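Local coordinates for protein DNA double-strand break repair nuclease NurA (Sulfolobus solfataricus, PDB 2YGK) that processes the ends of broken double-stranded DNA as a manganese-dependent nuclease, probably acting with the HerA helicase to prepare them for recombinational repair, at residues Ala120-Gly134 / Lys188-Ser201. Residues are numbered along the deposited sequence; the frame is centred on the assembly and turned at random.
Sequences ALRDGSKGDYILMDG and KIIEEYDGNVLWIS. With MN (manganese (II) ion), chain C.
Ile130 sets its CD1 squarely over one face of the Tyr193 ring, 3.7 Å from the ring centroid and only 6° off the normal, a clear CH-pi contact. Its CG1 lies anti to the carbonyl carbon (chi1 -60°) and the chain then runs straight on, which carries the methyl to the aromatic face. Glu192 CG rests over the opposite face, so the phenol is sandwiched, while its hydroxyl end lies against the backbone of Gly124 and Ser125, with CE1 3.5 Å from Gly124 C. A CB on Gly124 would collide with the ring. With an alanine here in place of Tyr193, the Ile130 methyl would probably lose its aromatic platform and a gap would open beside that backbone.

Earlier in the two helices, Leu121 fits as a knob among Lys188, Ile189, Glu192 and Tyr193, its CG 3.8 Å from Ile189 CG1. On the same face of the sheet as Ile130, the selenomethionine Met132 lies alongside Trp199, pointing the same way; its CG stands 3.5 Å above the indole plane, near the rim, and its selenium approaches obliquely in a Met-aromatic contact. On the other face Leu131 CD2 packs 3.6 Å from Leu198 CB.

Five backbone hydrogen bonds join the parallel strands 129-133 and 197-201 and the residues flanking them, from Ile130 N to Asn196 O (2.8 Å) through to Gly134 N to Ile200 O (2.8 Å). In the last, the donor sits above the carbonyl plane. Just before it, Asp133 OD2 binds manganese at 2.5 Å, together with Asp58 of the adjoining strand 54-65. Two helices, each leading through a short connection into neighbouring parallel strands, with the metal-binding aspartates on strands 129-133 and 54-65, are consistent with the RNase H-like core of the NurA nuclease domain.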
# COMPACT_ATOMS: atom_id res chain seq x y z
N ALA A 120 -6.29 9.96 23.28
CA ALA A 120 -5.19 10.49 24.07
C ALA A 120 -5.69 11.70 24.88
O ALA A 120 -5.27 11.92 26.03
CB ALA A 120 -4.01 10.88 23.17
N LEU A 121 -6.59 12.49 24.32
CA LEU A 121 -7.17 13.59 25.06
C LEU A 121 -8.21 13.08 26.03
O LEU A 121 -8.30 13.58 27.15
CB LEU A 121 -7.81 14.61 24.15
CG LEU A 121 -6.80 15.42 23.36
CD1 LEU A 121 -7.52 16.03 22.17
CD2 LEU A 121 -6.12 16.51 24.20
N ARG A 122 -9.00 12.11 25.63
CA ARG A 122 -9.94 11.56 26.56
C ARG A 122 -9.25 11.04 27.84
O ARG A 122 -9.52 11.52 28.91
CB ARG A 122 -10.80 10.47 25.93
CG ARG A 122 -12.06 10.17 26.72
CD ARG A 122 -13.01 9.27 25.95
NE ARG A 122 -13.75 8.40 26.87
CZ ARG A 122 -14.50 7.36 26.51
NH1 ARG A 122 -14.65 7.02 25.23
NH2 ARG A 122 -15.11 6.65 27.46
N ASP A 123 -8.35 10.08 27.72
CA ASP A 123 -7.92 9.33 28.89
C ASP A 123 -6.50 9.61 29.28
O ASP A 123 -5.99 8.98 30.20
CB ASP A 123 -8.06 7.81 28.65
CG ASP A 123 -9.47 7.41 28.22
OD1 ASP A 123 -10.47 7.81 28.87
OD2 ASP A 123 -9.58 6.66 27.24
N GLY A 124 -5.85 10.55 28.61
CA GLY A 124 -4.44 10.82 28.88
C GLY A 124 -4.13 11.21 30.31
O GLY A 124 -3.14 10.76 30.89
N SER A 125 -4.99 12.02 30.90
CA SER A 125 -4.80 12.54 32.24
C SER A 125 -4.96 11.47 33.30
O SER A 125 -4.67 11.74 34.45
CB SER A 125 -5.78 13.66 32.47
OG SER A 125 -7.03 13.28 31.97
N LYS A 126 -5.37 10.27 32.94
CA LYS A 126 -5.46 9.19 33.91
C LYS A 126 -4.12 8.49 34.21
O LYS A 126 -4.07 7.57 35.04
CB LYS A 126 -6.50 8.17 33.46
CG LYS A 126 -7.81 8.81 33.11
CD LYS A 126 -8.96 7.86 33.16
CE LYS A 126 -10.30 8.58 32.89
NZ LYS A 126 -10.43 9.05 31.50
N GLY A 127 -3.04 8.90 33.57
CA GLY A 127 -1.74 8.27 33.82
C GLY A 127 -0.62 9.25 34.05
O GLY A 127 -0.83 10.46 34.03
N ASP A 128 0.58 8.73 34.29
CA ASP A 128 1.75 9.56 34.45
C ASP A 128 2.39 9.82 33.10
O ASP A 128 3.01 10.86 32.89
CB ASP A 128 2.77 8.86 35.37
CG ASP A 128 2.19 8.55 36.76
OD1 ASP A 128 1.53 9.44 37.36
OD2 ASP A 128 2.39 7.41 37.25
N TYR A 129 2.29 8.83 32.21
CA TYR A 129 2.77 8.97 30.86
C TYR A 129 1.72 8.44 29.88
O TYR A 129 0.85 7.61 30.24
CB TYR A 129 4.04 8.17 30.67
CG TYR A 129 5.27 8.66 31.39
CD1 TYR A 129 6.16 9.53 30.77
CD2 TYR A 129 5.60 8.17 32.65
CE1 TYR A 129 7.34 9.94 31.39
CE2 TYR A 129 6.79 8.59 33.30
CZ TYR A 129 7.66 9.48 32.66
OH TYR A 129 8.84 9.92 33.26
N ILE A 130 1.81 8.92 28.64
CA ILE A 130 0.95 8.45 27.56
C ILE A 130 1.85 7.85 26.51
O ILE A 130 2.79 8.49 26.08
CB ILE A 130 0.15 9.59 26.94
CG1 ILE A 130 -0.73 10.26 27.98
CG2 ILE A 130 -0.75 9.08 25.79
CD1 ILE A 130 -1.47 11.42 27.41
N LEU A 131 1.58 6.62 26.12
CA LEU A 131 2.33 5.97 25.06
C LEU A 131 1.50 5.91 23.79
O LEU A 131 0.47 5.25 23.76
CB LEU A 131 2.70 4.56 25.47
CG LEU A 131 3.27 4.42 26.85
CD1 LEU A 131 3.65 2.97 27.11
CD2 LEU A 131 4.49 5.37 26.96
N MSE A 132 1.95 6.61 22.76
CA MSE A 132 1.39 6.48 21.43
C MSE A 132 2.27 5.54 20.61
O MSE A 132 3.49 5.51 20.79
CB MSE A 132 1.39 7.83 20.69
CG MSE A 132 0.86 9.02 21.47
SE MSE A 132 -1.05 9.00 21.74
CE MSE A 132 -1.64 8.79 19.92
N ASP A 133 1.62 4.86 19.65
CA ASP A 133 2.27 3.98 18.71
C ASP A 133 2.52 4.71 17.41
O ASP A 133 1.60 5.05 16.71
CB ASP A 133 1.38 2.78 18.43
CG ASP A 133 1.97 1.85 17.41
OD1 ASP A 133 3.10 1.41 17.60
OD2 ASP A 133 1.32 1.54 16.42
N GLY A 134 3.77 4.96 17.08
CA GLY A 134 4.11 5.79 15.96
C GLY A 134 4.93 7.02 16.31
O GLY A 134 4.86 7.55 17.43
N LYS A 188 -3.10 19.90 20.70
CA LYS A 188 -3.77 19.95 21.99
C LYS A 188 -3.07 19.02 22.98
O LYS A 188 -2.88 19.37 24.13
CB LYS A 188 -5.25 19.60 21.86
CG LYS A 188 -6.01 20.62 20.99
CD LYS A 188 -7.26 21.23 21.68
CE LYS A 188 -6.90 22.13 22.89
NZ LYS A 188 -6.64 23.56 22.52
N ILE A 189 -2.67 17.85 22.50
CA ILE A 189 -2.02 16.85 23.33
C ILE A 189 -0.69 17.39 23.90
O ILE A 189 -0.43 17.28 25.07
CB ILE A 189 -1.81 15.56 22.55
CG1 ILE A 189 -3.17 14.94 22.23
CG2 ILE A 189 -0.99 14.58 23.35
CD1 ILE A 189 -3.13 13.84 21.13
N ILE A 190 0.09 18.01 23.03
CA ILE A 190 1.35 18.60 23.40
C ILE A 190 1.17 19.67 24.44
O ILE A 190 1.90 19.71 25.41
CB ILE A 190 2.06 19.26 22.20
CG1 ILE A 190 2.37 18.23 21.12
CG2 ILE A 190 3.37 19.90 22.65
CD1 ILE A 190 3.20 17.06 21.61
N GLU A 191 0.20 20.53 24.27
CA GLU A 191 0.03 21.59 25.26
C GLU A 191 -0.56 21.12 26.60
O GLU A 191 -0.24 21.69 27.62
CB GLU A 191 -0.74 22.79 24.71
CG GLU A 191 -2.19 22.54 24.42
CD GLU A 191 -2.92 23.80 24.01
OE1 GLU A 191 -2.64 24.87 24.61
OE2 GLU A 191 -3.76 23.72 23.09
N GLU A 192 -1.38 20.08 26.61
CA GLU A 192 -1.96 19.58 27.84
C GLU A 192 -0.98 18.61 28.54
O GLU A 192 -0.97 18.48 29.79
CB GLU A 192 -3.32 18.91 27.56
CG GLU A 192 -3.88 18.04 28.70
CD GLU A 192 -5.36 17.64 28.53
OE1 GLU A 192 -5.99 17.96 27.48
OE2 GLU A 192 -5.89 17.01 29.47
N TYR A 193 -0.14 17.93 27.77
CA TYR A 193 0.66 16.88 28.35
C TYR A 193 2.15 17.01 28.12
O TYR A 193 2.88 16.07 28.41
CB TYR A 193 0.20 15.54 27.83
CG TYR A 193 -1.23 15.21 28.10
CD1 TYR A 193 -1.65 14.84 29.37
CD2 TYR A 193 -2.17 15.21 27.07
CE1 TYR A 193 -2.99 14.50 29.63
CE2 TYR A 193 -3.51 14.86 27.32
CZ TYR A 193 -3.90 14.51 28.61
OH TYR A 193 -5.21 14.17 28.86
N ASP A 194 2.60 18.16 27.61
CA ASP A 194 4.03 18.56 27.64
C ASP A 194 4.94 17.33 27.39
O ASP A 194 4.68 16.59 26.44
CB ASP A 194 4.41 19.27 28.97
CG ASP A 194 3.95 20.77 29.04
OD1 ASP A 194 2.94 21.14 28.36
OD2 ASP A 194 4.61 21.58 29.79
N GLY A 195 5.94 17.08 28.23
CA GLY A 195 6.79 15.92 28.01
C GLY A 195 6.25 14.57 28.47
O GLY A 195 6.96 13.61 28.44
N ASN A 196 5.00 14.48 28.89
CA ASN A 196 4.45 13.23 29.41
C ASN A 196 4.01 12.26 28.28
O ASN A 196 3.55 11.16 28.54
CB ASN A 196 3.25 13.52 30.34
CG ASN A 196 3.64 14.38 31.59
OD1 ASN A 196 4.78 14.40 32.06
ND2 ASN A 196 2.64 15.08 32.12
N VAL A 197 4.14 12.68 27.03
CA VAL A 197 3.75 11.83 25.91
C VAL A 197 5.00 11.20 25.28
O VAL A 197 5.95 11.91 24.91
CB VAL A 197 2.97 12.59 24.82
CG1 VAL A 197 2.36 11.59 23.90
CG2 VAL A 197 1.93 13.46 25.43
N LEU A 198 4.98 9.88 25.15
CA LEU A 198 6.07 9.15 24.58
C LEU A 198 5.55 8.57 23.32
O LEU A 198 4.60 7.79 23.34
CB LEU A 198 6.52 8.03 25.51
CG LEU A 198 7.03 8.49 26.88
CD1 LEU A 198 7.55 7.32 27.63
CD2 LEU A 198 8.09 9.59 26.75
N TRP A 199 6.18 8.94 22.22
CA TRP A 199 5.78 8.49 20.95
C TRP A 199 6.75 7.39 20.52
O TRP A 199 7.87 7.67 20.08
CB TRP A 199 5.85 9.68 19.99
CG TRP A 199 5.04 10.87 20.43
CD1 TRP A 199 5.43 11.86 21.31
CD2 TRP A 199 3.75 11.23 19.98
NE1 TRP A 199 4.44 12.80 21.44
CE2 TRP A 199 3.40 12.44 20.63
CE3 TRP A 199 2.85 10.66 19.07
CZ2 TRP A 199 2.18 13.09 20.40
CZ3 TRP A 199 1.66 11.29 18.85
CH2 TRP A 199 1.33 12.50 19.52
N ILE A 200 6.30 6.16 20.56
CA ILE A 200 7.19 5.03 20.40
C ILE A 200 6.96 4.29 19.09
O ILE A 200 5.81 3.98 18.76
CB ILE A 200 6.97 4.07 21.54
CG1 ILE A 200 7.41 4.77 22.83
CG2 ILE A 200 7.70 2.80 21.32
CD1 ILE A 200 7.19 3.97 24.04
N SER A 201 8.05 3.99 18.38
CA SER A 201 7.97 3.20 17.18
C SER A 201 9.02 2.09 17.10
O SER A 201 10.15 2.28 17.48
CB SER A 201 7.98 4.08 15.88
OG SER A 201 8.99 5.09 15.84
MN MN C . -0.67 1.82 14.95
O HOH W 1 5.62 1.53 18.71